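Local coordinates for DNA repair protein RecN (Deinococcus radiodurans, PDB 4ABX), which probably takes part in recombinational repair of damaged DNA as an ATP-binding, SMC-like protein, of which this chain is the coiled-coil domain, at residues Q22-V27 and E146-F151. Numbering follows the deposited sequence.
Sequences QEISEV and EDVVEF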
loop_
_atom_site.group_PDB
_atom_site.type_symbol
_atom_site.label_atom_id
_atom_site.label_comp_id
_atom_site.label_asym_id
_atom_site.label_seq_id
_atom_site.Cartn_x
_atom_site.Cartn_y
_atom_site.Cartn_z
ATOM N N GLN A 22 -43.838 1.457 41.186
ATOM C CA GLN A 22 -42.581 2.166 41.389
ATOM C C GLN A 22 -41.706 2.096 40.138
ATOM O O GLN A 22 -41.167 3.114 39.699
ATOM C CB GLN A 22 -41.824 1.590 42.589
ATOM C CG GLN A 22 -40.549 2.340 42.943
ATOM C CD GLN A 22 -39.843 1.758 44.163
ATOM O OE1 GLN A 22 -40.074 0.607 44.545
ATOM N NE2 GLN A 22 -38.981 2.558 44.783
ATOM N N GLU A 23 -41.565 0.899 39.566
ATOM C CA GLU A 23 -40.706 0.723 38.391
ATOM C C GLU A 23 -41.115 1.637 37.244
ATOM O O GLU A 23 -40.280 2.318 36.647
ATOM C CB GLU A 23 -40.690 -0.733 37.905
ATOM C CG GLU A 23 -39.750 -0.942 36.723
ATOM C CD GLU A 23 -39.670 -2.388 36.252
ATOM O OE1 GLU A 23 -40.635 -3.154 36.463
ATOM O OE2 GLU A 23 -38.633 -2.755 35.661
ATOM N N ILE A 24 -42.405 1.635 36.933
ATOM C CA ILE A 24 -42.951 2.472 35.872
ATOM C C ILE A 24 -42.827 3.970 36.181
ATOM O O ILE A 24 -42.516 4.779 35.304
ATOM C CB ILE A 24 -44.431 2.104 35.616
ATOM C CG1 ILE A 24 -44.518 0.723 34.963
ATOM C CG2 ILE A 24 -45.128 3.175 34.768
ATOM C CD1 ILE A 24 -45.915 0.099 35.002
ATOM N N SER A 25 -43.057 4.339 37.434
ATOM C CA SER A 25 -43.075 5.748 37.802
ATOM C C SER A 25 -41.675 6.347 37.791
ATOM O O SER A 25 -41.497 7.521 37.466
ATOM C CB SER A 25 -43.727 5.934 39.177
ATOM O OG SER A 25 -45.021 5.358 39.183
ATOM N N GLU A 26 -40.683 5.541 38.149
ATOM C CA GLU A 26 -39.299 6.014 38.163
ATOM C C GLU A 26 -38.787 6.349 36.766
ATOM O O GLU A 26 -37.941 7.228 36.603
ATOM C CB GLU A 26 -38.378 4.997 38.840
ATOM C CG GLU A 26 -38.571 4.927 40.348
ATOM C CD GLU A 26 -37.719 3.861 41.003
ATOM O OE1 GLU A 26 -37.143 3.028 40.272
ATOM O OE2 GLU A 26 -37.629 3.854 42.249
ATOM N N VAL A 27 -39.309 5.652 35.761
ATOM C CA VAL A 27 -38.907 5.884 34.375
ATOM C C VAL A 27 -39.781 6.964 33.744
ATOM O O VAL A 27 -39.330 7.733 32.885
ATOM C CB VAL A 27 -38.991 4.587 33.548
ATOM C CG1 VAL A 27 -38.696 4.863 32.079
ATOM C CG2 VAL A 27 -38.034 3.548 34.108
ATOM N N GLU A 146 -48.231 3.410 25.669
ATOM C CA GLU A 146 -49.619 3.575 26.088
ATOM C C GLU A 146 -50.036 2.409 26.984
ATOM O O GLU A 146 -50.612 2.616 28.054
ATOM C CB GLU A 146 -50.562 3.672 24.881
ATOM C CG GLU A 146 -50.515 4.996 24.118
ATOM C CD GLU A 146 -49.480 5.016 22.992
ATOM O OE1 GLU A 146 -48.507 4.224 23.030
ATOM O OE2 GLU A 146 -49.641 5.836 22.060
ATOM N N ASP A 147 -49.752 1.185 26.540
ATOM C CA ASP A 147 -50.078 -0.008 27.323
ATOM C C ASP A 147 -49.373 0.018 28.672
ATOM O O ASP A 147 -49.955 -0.356 29.692
ATOM C CB ASP A 147 -49.700 -1.288 26.568
ATOM C CG ASP A 147 -50.559 -1.523 25.338
ATOM O OD1 ASP A 147 -51.801 -1.607 25.472
ATOM O OD2 ASP A 147 -49.986 -1.616 24.229
ATOM N N VAL A 148 -48.113 0.449 28.673
ATOM C CA VAL A 148 -47.326 0.510 29.899
ATOM C C VAL A 148 -47.947 1.473 30.911
ATOM O O VAL A 148 -48.031 1.176 32.108
ATOM C CB VAL A 148 -45.876 0.962 29.624
ATOM C CG1 VAL A 148 -45.076 0.998 30.917
ATOM C CG2 VAL A 148 -45.208 0.045 28.602
ATOM N N VAL A 149 -48.365 2.637 30.428
ATOM C CA VAL A 149 -48.969 3.639 31.298
ATOM C C VAL A 149 -50.285 3.107 31.862
ATOM O O VAL A 149 -50.558 3.235 33.062
ATOM C CB VAL A 149 -49.196 4.970 30.554
ATOM C CG1 VAL A 149 -50.110 5.891 31.363
ATOM C CG2 VAL A 149 -47.858 5.645 30.254
ATOM N N GLU A 150 -51.089 2.503 30.993
ATOM C CA GLU A 150 -52.340 1.879 31.412
ATOM C C GLU A 150 -52.093 0.792 32.462
ATOM O O GLU A 150 -52.794 0.728 33.482
ATOM C CB GLU A 150 -53.078 1.301 30.198
ATOM C CG GLU A 150 -54.325 0.493 30.538
ATOM C CD GLU A 150 -55.454 1.344 31.094
ATOM O OE1 GLU A 150 -55.374 2.588 30.998
ATOM O OE2 GLU A 150 -56.429 0.765 31.624
ATOM N N PHE A 151 -51.089 -0.051 32.222
ATOM C CA PHE A 151 -50.747 -1.114 33.163
ATOM C C PHE A 151 -50.492 -0.537 34.552
ATOM O O PHE A 151 -50.966 -1.076 35.546
ATOM C CB PHE A 151 -49.533 -1.930 32.684
ATOM C CG PHE A 151 -49.203 -3.116 33.567
ATOM C CD1 PHE A 151 -48.658 -2.934 34.832
ATOM C CD2 PHE A 151 -49.446 -4.408 33.135
ATOM C CE1 PHE A 151 -48.360 -4.027 35.650
ATOM C CE2 PHE A 151 -49.146 -5.501 33.940
ATOM C CZ PHE A 151 -48.605 -5.308 35.199
#
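I24 carries the apolar contact between the two helices, reaching across to V148 and F151. With CG1 anti to its own carbonyl carbon (chi1 -70°) and the branch nearly extended beyond it (chi2 165°), CD1 of I24 is carried out to the second helix. There I24 CG1 lies 4.1 Å from CG1 of V148, the branch that valine holds anti to its backbone N, and the two side chains pass each other at a slant. One carbon further on, I24 CD1 approaches the F151 ring obliquely, 4.1 Å from its CD1, while the two side chains run at about a right angle. The backbone is touched too: I24 CD1 rests 3.7 Å from the carbonyl O of V148. No hydrogen bond joins the two segments, whose nearest CA atoms, those of I24 and V149, are 7.6 Å apart. The contact lies within the coiled-coil domain of RecN, where helix 6-27 and helix 145-169, the chain's first and last, run antiparallel and meet near the former's end and the latter's start. Y141 of helix 121-141 packs against I24, V148 and the F151 ring. Polar ties to that helix come from E23, which forms a salt bridge with K140 through OE2 and a hydrogen bond with the Y141 hydroxyl through OE1.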